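Local coordinates for protein SAM-dependent methyltransferase (Anabaena variabilis ATCC 29413, PDB 3GGD) that binds S-adenosyl-L-homocysteine and probably transfers methyl groups from S-adenosyl-L-methionine to an unspecified acceptor, at residues A18-Q21 against Y22-T26; V45-P48 against R49-L53; I169-F172 against N173-E177; Y184-L187 against L188-H192; A201-I204 against E205-F208. One frame throughout, in Å; residues are numbered along the deposited sequence.

Interaction 1 of 5, residues A18-Q21 against Y22-T26. With SAH (S-adenosyl-L-homocysteine), chain E.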
# COMPACT_ATOMS: atom_id res chain seq x y z
N ALA A 18 6.72 -11.48 -8.49
CA ALA A 18 7.55 -11.33 -7.29
C ALA A 18 6.68 -11.31 -6.03
O ALA A 18 6.96 -12.01 -5.03
CB ALA A 18 8.41 -10.07 -7.40
N TRP A 19 5.61 -10.52 -6.08
CA TRP A 19 4.69 -10.40 -4.96
C TRP A 19 3.93 -11.68 -4.65
O TRP A 19 3.72 -12.00 -3.49
CB TRP A 19 3.73 -9.21 -5.15
CG TRP A 19 4.38 -7.91 -4.77
CD1 TRP A 19 4.94 -6.99 -5.62
CD2 TRP A 19 4.61 -7.44 -3.45
NE1 TRP A 19 5.49 -5.96 -4.88
CE2 TRP A 19 5.28 -6.20 -3.55
CE3 TRP A 19 4.31 -7.94 -2.18
CZ2 TRP A 19 5.63 -5.44 -2.45
CZ3 TRP A 19 4.66 -7.19 -1.07
CH2 TRP A 19 5.32 -5.95 -1.21
N GLU A 20 3.49 -12.39 -5.69
CA GLU A 20 2.85 -13.67 -5.46
C GLU A 20 3.87 -14.66 -4.87
O GLU A 20 3.51 -15.45 -3.97
CB GLU A 20 2.19 -14.21 -6.73
CG GLU A 20 1.70 -15.69 -6.64
CD GLU A 20 0.71 -15.94 -5.48
OE1 GLU A 20 0.00 -14.99 -5.05
OE2 GLU A 20 0.59 -17.11 -5.06
N GLN A 21 5.12 -14.61 -5.30
CA GLN A 21 6.13 -15.51 -4.71
C GLN A 21 6.30 -15.20 -3.21
O GLN A 21 6.30 -16.11 -2.35
CB GLN A 21 7.46 -15.43 -5.45
CG GLN A 21 8.40 -16.60 -5.08
CD GLN A 21 9.84 -16.44 -5.61
OE1 GLN A 21 10.49 -15.37 -5.45
NE2 GLN A 21 10.34 -17.50 -6.23
N TYR A 22 6.35 -13.91 -2.88
CA TYR A 22 6.46 -13.51 -1.49
C TYR A 22 5.27 -13.97 -0.64
O TYR A 22 5.44 -14.55 0.43
CB TYR A 22 6.55 -11.99 -1.37
CG TYR A 22 6.40 -11.51 0.06
CD1 TYR A 22 7.47 -11.61 0.98
CD2 TYR A 22 5.19 -11.00 0.51
CE1 TYR A 22 7.35 -11.19 2.28
CE2 TYR A 22 5.05 -10.57 1.84
CZ TYR A 22 6.13 -10.67 2.72
OH TYR A 22 5.98 -10.24 4.01
N TRP A 23 4.07 -13.70 -1.14
CA TRP A 23 2.85 -14.02 -0.40
C TRP A 23 2.64 -15.50 -0.32
O TRP A 23 2.22 -16.01 0.72
CB TRP A 23 1.64 -13.33 -0.99
CG TRP A 23 1.48 -11.90 -0.55
CD1 TRP A 23 1.48 -10.78 -1.36
CD2 TRP A 23 1.25 -11.42 0.78
NE1 TRP A 23 1.25 -9.67 -0.61
CE2 TRP A 23 1.12 -10.02 0.71
CE3 TRP A 23 1.14 -12.05 2.03
CZ2 TRP A 23 0.86 -9.24 1.82
CZ3 TRP A 23 0.90 -11.26 3.17
CH2 TRP A 23 0.76 -9.87 3.05
N ASN A 24 2.98 -16.23 -1.37
CA ASN A 24 2.85 -17.68 -1.27
C ASN A 24 3.83 -18.28 -0.23
O ASN A 24 3.49 -19.20 0.53
CB ASN A 24 3.04 -18.37 -2.60
CG ASN A 24 2.55 -19.82 -2.57
OD1 ASN A 24 3.35 -20.74 -2.61
ND2 ASN A 24 1.25 -20.02 -2.43
N LYS A 25 5.04 -17.74 -0.18
CA LYS A 25 6.00 -18.16 0.82
C LYS A 25 5.47 -17.84 2.21
O LYS A 25 5.58 -18.65 3.14
CB LYS A 25 7.36 -17.48 0.62
CG LYS A 25 8.30 -17.76 1.76
CD LYS A 25 9.43 -16.85 1.84
CE LYS A 25 9.08 -15.46 2.25
NZ LYS A 25 10.28 -14.69 1.75
N THR A 26 4.90 -16.64 2.36
CA THR A 26 4.28 -16.22 3.62
C THR A 26 3.12 -17.13 4.04
O THR A 26 3.07 -17.57 5.20
CB THR A 26 3.87 -14.76 3.51
OG1 THR A 26 5.04 -14.01 3.17
CG2 THR A 26 3.23 -14.25 4.79
N SAH E . -1.87 -2.32 2.07
CA SAH E . -1.41 -3.57 2.73
CB SAH E . -0.22 -4.24 2.02
CG SAH E . 1.07 -3.43 1.79
SD SAH E . 2.39 -4.41 1.04
C SAH E . -1.06 -3.34 4.19
O SAH E . -1.05 -4.31 4.99
OXT SAH E . -0.77 -2.21 4.59
C5' SAH E . 2.18 -3.99 -0.67
C4' SAH E . 1.01 -4.76 -1.34
O4' SAH E . 0.88 -4.35 -2.72
C3' SAH E . 1.15 -6.30 -1.41
O3' SAH E . 0.02 -6.97 -0.88
C2' SAH E . 1.26 -6.60 -2.90
O2' SAH E . 0.84 -7.92 -3.31
C1' SAH E . 0.48 -5.46 -3.52
N9 SAH E . 0.78 -5.22 -4.93
C8 SAH E . 2.03 -5.23 -5.47
N7 SAH E . 1.96 -4.96 -6.79
C5 SAH E . 0.64 -4.78 -7.09
C6 SAH E . -0.11 -4.53 -8.31
N6 SAH E . 0.63 -4.42 -9.44
N1 SAH E . -1.45 -4.45 -8.28
C2 SAH E . -2.12 -4.60 -7.10
N3 SAH E . -1.48 -4.86 -5.96
C4 SAH E . -0.14 -4.98 -5.89

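Interaction 2 of 5, residues V45-P48 against R49-L53. With SO4 (sulfate ion), chain J; EDO (1,2-ethanediol), chain L.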
# COMPACT_ATOMS: atom_id res chain seq x y z
N VAL A 45 -4.80 5.19 12.83
CA VAL A 45 -4.09 6.48 12.69
C VAL A 45 -4.49 7.18 11.37
O VAL A 45 -4.70 8.40 11.33
CB VAL A 45 -2.55 6.26 12.74
CG1 VAL A 45 -1.78 7.54 12.29
CG2 VAL A 45 -2.15 5.80 14.15
N ASP A 46 -4.66 6.40 10.32
CA ASP A 46 -5.05 6.95 9.00
C ASP A 46 -6.48 7.53 8.92
O ASP A 46 -6.69 8.60 8.32
CB ASP A 46 -4.94 5.87 7.92
CG ASP A 46 -3.50 5.31 7.79
OD1 ASP A 46 -2.54 6.11 7.88
OD2 ASP A 46 -3.37 4.08 7.58
N LEU A 47 -7.45 6.82 9.52
CA LEU A 47 -8.87 7.10 9.27
C LEU A 47 -9.28 8.56 9.58
O LEU A 47 -9.97 9.14 8.77
CB LEU A 47 -9.78 6.08 9.97
CG LEU A 47 -11.30 6.17 9.71
CD1 LEU A 47 -11.59 6.16 8.20
CD2 LEU A 47 -12.14 5.09 10.45
N PRO A 48 -8.84 9.15 10.71
CA PRO A 48 -9.21 10.55 10.91
C PRO A 48 -8.75 11.51 9.79
O PRO A 48 -9.36 12.56 9.58
CB PRO A 48 -8.57 10.90 12.24
CG PRO A 48 -8.29 9.60 12.92
CD PRO A 48 -8.04 8.63 11.81
N ARG A 49 -7.71 11.15 9.06
CA ARG A 49 -7.18 12.03 8.00
C ARG A 49 -8.08 12.10 6.78
O ARG A 49 -7.96 13.01 5.99
CB ARG A 49 -5.78 11.57 7.58
CG ARG A 49 -4.74 11.66 8.70
CD ARG A 49 -3.50 10.87 8.38
NE ARG A 49 -2.49 11.03 9.44
CZ ARG A 49 -1.33 10.39 9.47
NH1 ARG A 49 -0.99 9.54 8.53
NH2 ARG A 49 -0.49 10.59 10.47
N PHE A 50 -8.95 11.10 6.59
CA PHE A 50 -9.85 11.09 5.43
C PHE A 50 -11.35 10.84 5.66
O PHE A 50 -12.15 11.08 4.75
CB PHE A 50 -9.34 10.12 4.39
CG PHE A 50 -9.37 8.67 4.78
CD1 PHE A 50 -10.46 7.87 4.47
CD2 PHE A 50 -8.25 8.07 5.33
CE1 PHE A 50 -10.46 6.52 4.78
CE2 PHE A 50 -8.26 6.73 5.63
CZ PHE A 50 -9.36 5.95 5.36
N GLU A 51 -11.74 10.38 6.84
CA GLU A 51 -13.12 10.02 7.04
C GLU A 51 -14.13 11.16 6.86
O GLU A 51 -15.29 10.91 6.55
CB GLU A 51 -13.33 9.36 8.42
CG GLU A 51 -13.06 10.25 9.60
CD GLU A 51 -13.21 9.51 10.92
OE1 GLU A 51 -14.17 8.74 11.04
OE2 GLU A 51 -12.44 9.72 11.86
N LEU A 52 -13.73 12.41 7.15
CA LEU A 52 -14.67 13.50 6.97
C LEU A 52 -14.61 13.97 5.52
O LEU A 52 -15.39 14.84 5.15
CB LEU A 52 -14.34 14.66 7.90
CG LEU A 52 -14.25 14.30 9.39
CD1 LEU A 52 -14.00 15.54 10.23
CD2 LEU A 52 -15.54 13.63 9.81
N LEU A 53 -13.70 13.44 4.71
CA LEU A 53 -13.58 13.90 3.32
C LEU A 53 -14.18 12.92 2.31
O LEU A 53 -14.39 13.30 1.19
CB LEU A 53 -12.11 14.17 2.97
CG LEU A 53 -11.37 15.19 3.82
CD1 LEU A 53 -9.86 15.26 3.51
CD2 LEU A 53 -12.06 16.58 3.72
S SO4 J . -2.15 13.54 12.09
O1 SO4 J . -3.42 12.94 11.64
O2 SO4 J . -1.23 12.53 12.64
O3 SO4 J . -2.50 14.45 13.19
O4 SO4 J . -1.51 14.32 11.04
C1 EDO L . 1.21 4.00 9.65
O1 EDO L . 1.38 2.65 10.13
C2 EDO L . -0.27 4.31 9.28
O2 EDO L . -0.91 3.30 8.43
O HOH W 1 -11.09 13.53 7.52

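Interaction 3 of 5, residues I169-F172 against N173-E177. With SO4 (sulfate ion), chain G.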
# COMPACT_ATOMS: atom_id res chain seq x y z
N ILE A 169 15.38 5.38 2.19
CA ILE A 169 16.59 4.58 1.92
C ILE A 169 17.68 4.89 2.95
O ILE A 169 18.33 3.98 3.44
CB ILE A 169 17.07 4.75 0.43
CG1 ILE A 169 15.97 4.30 -0.56
CG2 ILE A 169 18.43 4.06 0.16
CD1 ILE A 169 15.41 2.89 -0.38
N ASP A 170 17.86 6.16 3.30
CA ASP A 170 18.78 6.51 4.37
C ASP A 170 18.40 5.84 5.71
O ASP A 170 19.25 5.41 6.46
CB ASP A 170 18.77 8.01 4.59
CG ASP A 170 19.51 8.79 3.50
OD1 ASP A 170 20.26 8.20 2.68
OD2 ASP A 170 19.32 10.03 3.49
N PHE A 171 17.12 5.82 6.01
CA PHE A 171 16.63 5.22 7.22
C PHE A 171 17.07 3.75 7.31
O PHE A 171 17.65 3.32 8.31
CB PHE A 171 15.10 5.30 7.27
CG PHE A 171 14.49 4.56 8.43
CD1 PHE A 171 14.36 5.18 9.66
CD2 PHE A 171 14.10 3.25 8.29
CE1 PHE A 171 13.81 4.48 10.74
CE2 PHE A 171 13.58 2.55 9.35
CZ PHE A 171 13.45 3.18 10.59
N PHE A 172 16.80 3.00 6.25
CA PHE A 172 17.17 1.59 6.25
C PHE A 172 18.69 1.36 6.22
O PHE A 172 19.21 0.48 6.90
CB PHE A 172 16.47 0.82 5.14
CG PHE A 172 15.03 0.58 5.41
CD1 PHE A 172 14.65 -0.21 6.48
CD2 PHE A 172 14.05 1.12 4.60
CE1 PHE A 172 13.33 -0.41 6.76
CE2 PHE A 172 12.70 0.92 4.86
CZ PHE A 172 12.33 0.14 5.92
N ASN A 173 19.41 2.18 5.46
CA ASN A 173 20.85 2.09 5.44
C ASN A 173 21.49 2.46 6.77
O ASN A 173 22.58 1.95 7.09
CB ASN A 173 21.44 2.92 4.27
CG ASN A 173 21.27 2.23 2.90
OD1 ASN A 173 21.10 1.00 2.82
ND2 ASN A 173 21.33 3.02 1.83
N SER A 174 20.87 3.33 7.56
CA SER A 174 21.42 3.65 8.90
C SER A 174 21.28 2.43 9.82
O SER A 174 22.13 2.18 10.65
CB SER A 174 20.74 4.86 9.53
OG SER A 174 20.87 6.00 8.71
N LEU A 175 20.20 1.67 9.65
CA LEU A 175 20.03 0.43 10.43
C LEU A 175 21.16 -0.52 10.04
O LEU A 175 21.82 -1.10 10.91
CB LEU A 175 18.67 -0.21 10.18
CG LEU A 175 17.46 0.55 10.74
CD1 LEU A 175 16.18 -0.15 10.33
CD2 LEU A 175 17.59 0.72 12.26
N LEU A 176 21.40 -0.65 8.74
CA LEU A 176 22.47 -1.50 8.23
C LEU A 176 23.81 -1.07 8.78
O LEU A 176 24.56 -1.90 9.28
CB LEU A 176 22.47 -1.51 6.69
CG LEU A 176 23.52 -2.36 5.94
CD1 LEU A 176 23.60 -3.82 6.41
CD2 LEU A 176 23.16 -2.30 4.47
N GLU A 177 24.09 0.22 8.73
CA GLU A 177 25.33 0.73 9.28
C GLU A 177 25.47 0.50 10.79
O GLU A 177 26.51 0.09 11.27
CB GLU A 177 25.50 2.23 8.98
CG GLU A 177 26.82 2.82 9.56
S SO4 G . 16.29 8.58 0.54
O1 SO4 G . 16.62 8.15 1.90
O2 SO4 G . 17.52 8.88 -0.22
O3 SO4 G . 15.32 9.71 0.55
O4 SO4 G . 15.66 7.46 -0.17

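Interaction 4 of 5, residues Y184-L187 against L188-H192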
# COMPACT_ATOMS: atom_id res chain seq x y z
N TYR A 184 15.32 -8.51 9.63
CA TYR A 184 14.86 -9.82 9.13
C TYR A 184 13.62 -9.70 8.27
O TYR A 184 13.57 -10.24 7.16
CB TYR A 184 14.54 -10.82 10.30
CG TYR A 184 13.94 -12.21 9.86
CD1 TYR A 184 14.59 -12.97 8.90
CD2 TYR A 184 12.78 -12.76 10.43
CE1 TYR A 184 14.11 -14.26 8.48
CE2 TYR A 184 12.27 -14.06 10.03
CZ TYR A 184 12.94 -14.81 9.02
OH TYR A 184 12.51 -16.13 8.53
N GLU A 185 12.62 -8.99 8.77
CA GLU A 185 11.35 -8.93 8.08
C GLU A 185 11.43 -8.19 6.74
O GLU A 185 10.61 -8.43 5.86
CB GLU A 185 10.25 -8.35 8.98
CG GLU A 185 10.08 -9.11 10.33
CD GLU A 185 10.99 -8.62 11.47
OE1 GLU A 185 11.99 -7.90 11.22
OE2 GLU A 185 10.67 -8.95 12.63
N LEU A 186 12.41 -7.31 6.60
CA LEU A 186 12.62 -6.61 5.32
C LEU A 186 13.35 -7.56 4.38
O LEU A 186 13.03 -7.66 3.21
CB LEU A 186 13.41 -5.33 5.50
CG LEU A 186 13.79 -4.55 4.20
CD1 LEU A 186 12.55 -4.13 3.38
CD2 LEU A 186 14.66 -3.35 4.54
N LEU A 187 14.34 -8.27 4.91
CA LEU A 187 15.05 -9.23 4.09
C LEU A 187 14.07 -10.26 3.50
O LEU A 187 14.22 -10.70 2.34
CB LEU A 187 16.18 -9.87 4.89
CG LEU A 187 17.39 -8.97 5.16
CD1 LEU A 187 18.42 -9.64 6.11
CD2 LEU A 187 18.07 -8.51 3.82
N LEU A 188 13.04 -10.63 4.28
CA LEU A 188 12.02 -11.56 3.79
C LEU A 188 11.32 -11.12 2.52
O LEU A 188 10.91 -11.97 1.72
CB LEU A 188 10.96 -11.89 4.87
CG LEU A 188 11.45 -12.77 6.03
CD1 LEU A 188 10.36 -12.96 7.10
CD2 LEU A 188 11.99 -14.12 5.56
N VAL A 189 11.14 -9.81 2.34
CA VAL A 189 10.51 -9.30 1.12
C VAL A 189 11.56 -9.20 0.01
O VAL A 189 11.32 -9.60 -1.12
CB VAL A 189 9.86 -7.86 1.29
CG1 VAL A 189 8.70 -7.66 0.26
CG2 VAL A 189 9.37 -7.63 2.71
N MSE A 190 12.72 -8.65 0.35
CA MSE A 190 13.80 -8.43 -0.64
C MSE A 190 14.33 -9.70 -1.26
O MSE A 190 14.90 -9.71 -2.35
CB MSE A 190 14.96 -7.67 0.02
CG MSE A 190 14.53 -6.25 0.47
SE MSE A 190 16.02 -5.37 1.44
CE MSE A 190 17.61 -5.75 0.37
N GLU A 191 14.14 -10.80 -0.56
CA GLU A 191 14.46 -12.13 -1.08
C GLU A 191 13.83 -12.32 -2.46
O GLU A 191 14.35 -13.05 -3.28
CB GLU A 191 13.92 -13.13 -0.04
CG GLU A 191 14.35 -14.47 -0.13
CD GLU A 191 15.86 -14.66 0.05
OE1 GLU A 191 16.41 -14.19 1.08
OE2 GLU A 191 16.48 -15.31 -0.84
N HIS A 192 12.73 -11.63 -2.74
CA HIS A 192 12.00 -11.79 -4.01
C HIS A 192 12.32 -10.72 -5.06
O HIS A 192 11.66 -10.67 -6.09
CB HIS A 192 10.50 -11.89 -3.71
CG HIS A 192 10.20 -13.03 -2.77
ND1 HIS A 192 10.18 -14.34 -3.20
CD2 HIS A 192 10.07 -13.07 -1.42
CE1 HIS A 192 10.01 -15.13 -2.16
NE2 HIS A 192 9.95 -14.39 -1.07

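Interaction 5 of 5, residues A201-I204 against E205-F208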
# COMPACT_ATOMS: atom_id res chain seq x y z
N ALA A 201 5.40 14.37 -2.55
CA ALA A 201 4.44 15.36 -3.03
C ALA A 201 4.70 15.59 -4.51
O ALA A 201 3.77 15.80 -5.29
CB ALA A 201 4.58 16.71 -2.25
N GLU A 202 5.96 15.59 -4.91
CA GLU A 202 6.28 15.82 -6.32
C GLU A 202 5.80 14.65 -7.19
O GLU A 202 5.48 14.86 -8.35
CB GLU A 202 7.77 16.08 -6.54
CG GLU A 202 8.28 17.40 -5.95
CD GLU A 202 8.28 17.43 -4.38
OE1 GLU A 202 8.38 16.35 -3.71
OE2 GLU A 202 8.15 18.56 -3.83
N ASP A 203 5.72 13.45 -6.63
CA ASP A 203 5.16 12.32 -7.37
C ASP A 203 3.65 12.47 -7.57
O ASP A 203 3.12 11.96 -8.55
CB ASP A 203 5.47 10.96 -6.70
CG ASP A 203 6.95 10.57 -6.82
OD1 ASP A 203 7.55 10.69 -7.92
OD2 ASP A 203 7.51 10.12 -5.79
N ILE A 204 2.95 13.11 -6.63
CA ILE A 204 1.51 13.36 -6.80
C ILE A 204 1.34 14.29 -8.03
O ILE A 204 0.51 14.05 -8.86
CB ILE A 204 0.85 14.03 -5.59
CG1 ILE A 204 0.92 13.13 -4.34
CG2 ILE A 204 -0.62 14.42 -5.94
CD1 ILE A 204 0.15 11.86 -4.44
N GLU A 205 2.15 15.32 -8.14
CA GLU A 205 2.09 16.20 -9.31
C GLU A 205 2.47 15.49 -10.61
O GLU A 205 1.87 15.75 -11.67
CB GLU A 205 2.98 17.41 -9.10
CG GLU A 205 3.05 18.36 -10.30
CD GLU A 205 1.69 18.99 -10.68
OE1 GLU A 205 0.80 19.11 -9.82
OE2 GLU A 205 1.53 19.41 -11.85
N LEU A 206 3.45 14.59 -10.55
CA LEU A 206 3.96 13.90 -11.72
C LEU A 206 2.90 12.94 -12.25
O LEU A 206 2.62 12.96 -13.45
CB LEU A 206 5.26 13.15 -11.39
CG LEU A 206 5.94 12.32 -12.47
CD1 LEU A 206 6.33 13.15 -13.72
CD2 LEU A 206 7.21 11.61 -11.92
N TYR A 207 2.35 12.09 -11.39
CA TYR A 207 1.40 11.07 -11.83
C TYR A 207 -0.05 11.50 -11.84
O TYR A 207 -0.87 10.89 -12.57
CB TYR A 207 1.55 9.75 -11.02
CG TYR A 207 2.96 9.21 -11.12
CD1 TYR A 207 3.47 8.80 -12.34
CD2 TYR A 207 3.81 9.19 -10.01
CE1 TYR A 207 4.79 8.37 -12.47
CE2 TYR A 207 5.14 8.76 -10.11
CZ TYR A 207 5.62 8.35 -11.33
OH TYR A 207 6.92 7.92 -11.42
N PHE A 208 -0.36 12.54 -11.06
CA PHE A 208 -1.73 13.02 -10.92
C PHE A 208 -1.84 14.51 -11.08
O PHE A 208 -2.37 15.20 -10.23
CB PHE A 208 -2.29 12.64 -9.55
CG PHE A 208 -2.23 11.15 -9.25
CD1 PHE A 208 -3.14 10.27 -9.84
CD2 PHE A 208 -1.29 10.63 -8.37
CE1 PHE A 208 -3.08 8.89 -9.58
CE2 PHE A 208 -1.23 9.26 -8.10
CZ PHE A 208 -2.13 8.39 -8.70
O HOH W 2 8.37 8.52 -9.18

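Interaction 1 of 5, residues A18-Q21 against Y22-T26
The indole of Trp19 presents an edge toward the ring of Tyr22, an offset edge-to-face pair with the planes at 80° and Trp19 CZ3 4.2 Å from Tyr22 CD2. One face of the same indole lies over S-adenosyl-L-homocysteine: its CD1 comes within 3.4 Å of C8 of the adenine, while CE3 is as close to the ribose carbon C2'. Against Trp23 the Trp19 ring is turned obliquely, CE3 lying 4.1 Å from Trp23 CD1. The Trp23 indole has Tyr22 CE2 over the centre of one face and uses its edge for the ligand, where NE1 donates to the ribose O3' at 3.0 Å and, more weakly, to O2'. Both indoles have CG anti to the carbonyl carbon (chi1 -81° in Trp19, -82° in Trp23), which directs them one turn apart to the same side of the helix. The backbone bond from Trp23 N to Trp19 O ties these two turns together. With an alanine in place of Trp19, the adenine and ribose would probably lose the indole face that lies over them, and Tyr22 the edge it meets. On another side of the helix, Glu20 OE2 lies 3.7 Å from Asn24 CB, and both side chains hydrogen-bond to Ser89 at their polar ends. Trp19, Tyr22 and Trp23 thus form an aromatic cluster on the N-terminal helix 15-29, its two indoles lining the ligand pocket of a Rossmann-like methyltransferase fold, where Asp85 also binds S-adenosyl-L-homocysteine.

Interaction 2 of 5, residues V45-P48 against R49-L53
Leu47 O is gripped by two backbone donors, Phe50 N at 3.1 Å and Glu51 N at 2.9 Å. They approach differently: Glu51 N comes nearly along the C=O axis, whereas Phe50 N sits well above the carbonyl plane. One residue earlier, Asp46 O accepts from Arg49 N, so bonds to the third and fourth residue along mix where the helix runs out. The side chains of Leu47 and Phe50 cross at about a right angle, with Leu47 CD1 3.6 Å from Phe50 CZ. Phe50 CG stands between its backbone N and carbonyl carbon (chi1 66°), a rotamer that lays the ring back against the preceding turn, Leu47 O lying over one face. Arg49 runs out extended and alongside Val45, whose CG1 rests over one face of the guanidinium, 3.8 Å from NH2. At the edge of that group a sulfate, probably from the crystallisation liquor, takes two nearly straight bonds, from NE to O1 and from NH2 to O2, the latter 3.0 Å long. Asp46 OD1 is 3.8 Å from Arg49 NH1 but well out of the guanidinium plane, making a long, purely electrostatic pair. Tyr160 OH hydrogen-bonds to both Asp46 OD1 and Arg49 NH1, bridging the two charges. A water joins Pro48 O to Leu52 N, continuing the turn beyond the last helical residues. The arrangement is the weakly bonded C-terminal end of helix 43-50, kinked at Pro48, with Leu47 touching helix 69-77 and Phe50 meeting strand 237-244 of the central sheet.

Interaction 3 of 5, residues I169-F172 against N173-E177
Helix 168-179 begins at a sulfate, probably taken up from the crystallisation liquor, and its first turns carry this contact. Asp170 N donates an almost straight bond to sulfate O1 at 2.7 Å, and Ile169 N reaches O4 at 3.2 Å; Gly167 N adds a third grip on the anion from just before the helix. Asp170 O accepts from two groups of Ser174, one turn on. The backbone N approaches from one face of the carbonyl plane, and OG from the other at 2.8 Å. Ser174 OG is anti to its own carbonyl carbon (chi1 -59°), which folds the hydroxyl back along the helix toward the preceding turn; this serine has two conformers, so its hydroxyl bond describes one of them. Asn173 lies alongside Ile169, ND2 3.5 Å from Ile169 CG2, while OD1 accepts from Leu5 N in the N-terminal segment. On the apolar side, Leu175 CD1 is 3.9 Å from Phe171 CE2 and 4.1 Å from Phe172 CD1, meeting both rings obliquely. Phe171 CD2 lies over the centre of the Phe172 ring. The backbone bond from Leu175 N to Phe171 O, at 3.3 Å, is weak. In the conformer described, the serine hydroxyl donates to a backbone carbonyl; at the helix start, the N-H groups turned toward the sulfate would probably favour an anion there.

Interaction 4 of 5, residues Y184-L187 against L188-H192
Tyr184 and Leu188 cross at a slant, one turn apart, with the leucine fork set against the phenol ring. Leu188 CD1 stands over one face, 3.9 Å from the ring centroid and 23° off its normal, which makes a CH-pi contact. The other branch, CD2, lies over the same face, displaced toward Tyr184 CE1, 3.6 Å away. Tyr184 carries CG anti to its backbone N (chi1 176°), and this swings the ring along the helix to where the fork can meet it. A second oblique crossing pairs Leu186 with Met190, a selenomethionine: its SE touches Leu186 CG at 3.6 Å and lies 4.4 Å from Leu187 CD2. The methionine chain is bent at its far torsion (chi3 45°), while Met190 CG passes close to Leu186 O. That carbonyl has two donors: Met190 N arrives nearly in line with the C=O bond at 3.0 Å, and Val189 N comes from well above the carbonyl plane. Further backbone bonds run from Leu188 N to Tyr184 O and from Glu191 N to Leu187 O, 2.9 Å in the latter. Val189, in the conformer given, touches Trp19 and Tyr22 of helix 15-29, and Leu188 packs on Pro32 of a loop; the carboxylate of Glu185 hydrogen-bonds to His225. The result is a short helix of about two turns, 184-190, that follows helix 168-179 in the chain and packs against the N-terminal helix beside the S-adenosyl-L-homocysteine pocket.

Interaction 5 of 5, residues A201-I204 against E205-F208
The segments 201-204 and 205-208 form one short helix whose carbonyls accept from the amide four residues on. The first bond, Glu205 N to Ala201 O, is weak at 3.3 Å; Tyr207 N to Asp203 O is firmer at 2.9 Å and nearly straight, and Phe208 N to Ile204 O closes the series at 2.8 Å. Phe208 itself has left helical backbone angles (phi -132°, psi 56°), which turns the chain out of the helix while its amide still binds the last turn. Asp203 and Tyr207 lie side by side, pointing the same way, the carboxylate and ring planes 26° apart and Asp203 OD1 3.8 Å from Tyr207 CE2. A water spans their ends, donating to Asp203 OD1 at 2.6 Å and hydrogen-bonding to Tyr207 OH at 2.7 Å, near the plane of the ring. Asp203 OD2 accepts from Thr200 N, so the carboxylate also holds the residue just before the helix. Leu206 CG rests over the centre of the Tyr207 ring. Replacing Tyr207 by a leucine would probably take from the water its phenol partner and leave Asp203 OD1 without the bridge to the ring. Ile204 and Phe208 face the sheet, with Ile204 CG2 4.4 Å from Phe208 CB; Ile204 touches strands 237-244 and 211-217, and Phe208 meets Phe211 edge-to-face. Helix 201-207 thereby packs on the last two strands of the sheet, shortly before strand 211-217 of the Rossmann-like methyltransferase fold.

Interaction 1 alone of the five touches S-adenosyl-L-homocysteine, and interaction 4 backs it: Gln21 OE1 lies 2.5 Å from His192 ND1, a short, probable hydrogen bond, and Lys25 NZ 2.8 Å from Leu188 O, another probable one, with centres about 11 Å apart. Interaction 3 joins this group through Phe172 CD1, 3.7 Å from Leu186 CD2, so 18-26, 184-192 and 169-177 make a chain of touching helices. Interaction 2 lies across the chain's centre, about 30 Å from interaction 1 between centres, yet the side chain of Asp46 comes within about 7 Å of the ligand. Interaction 5, about 21 Å from interaction 2 between centres, touches none of the others.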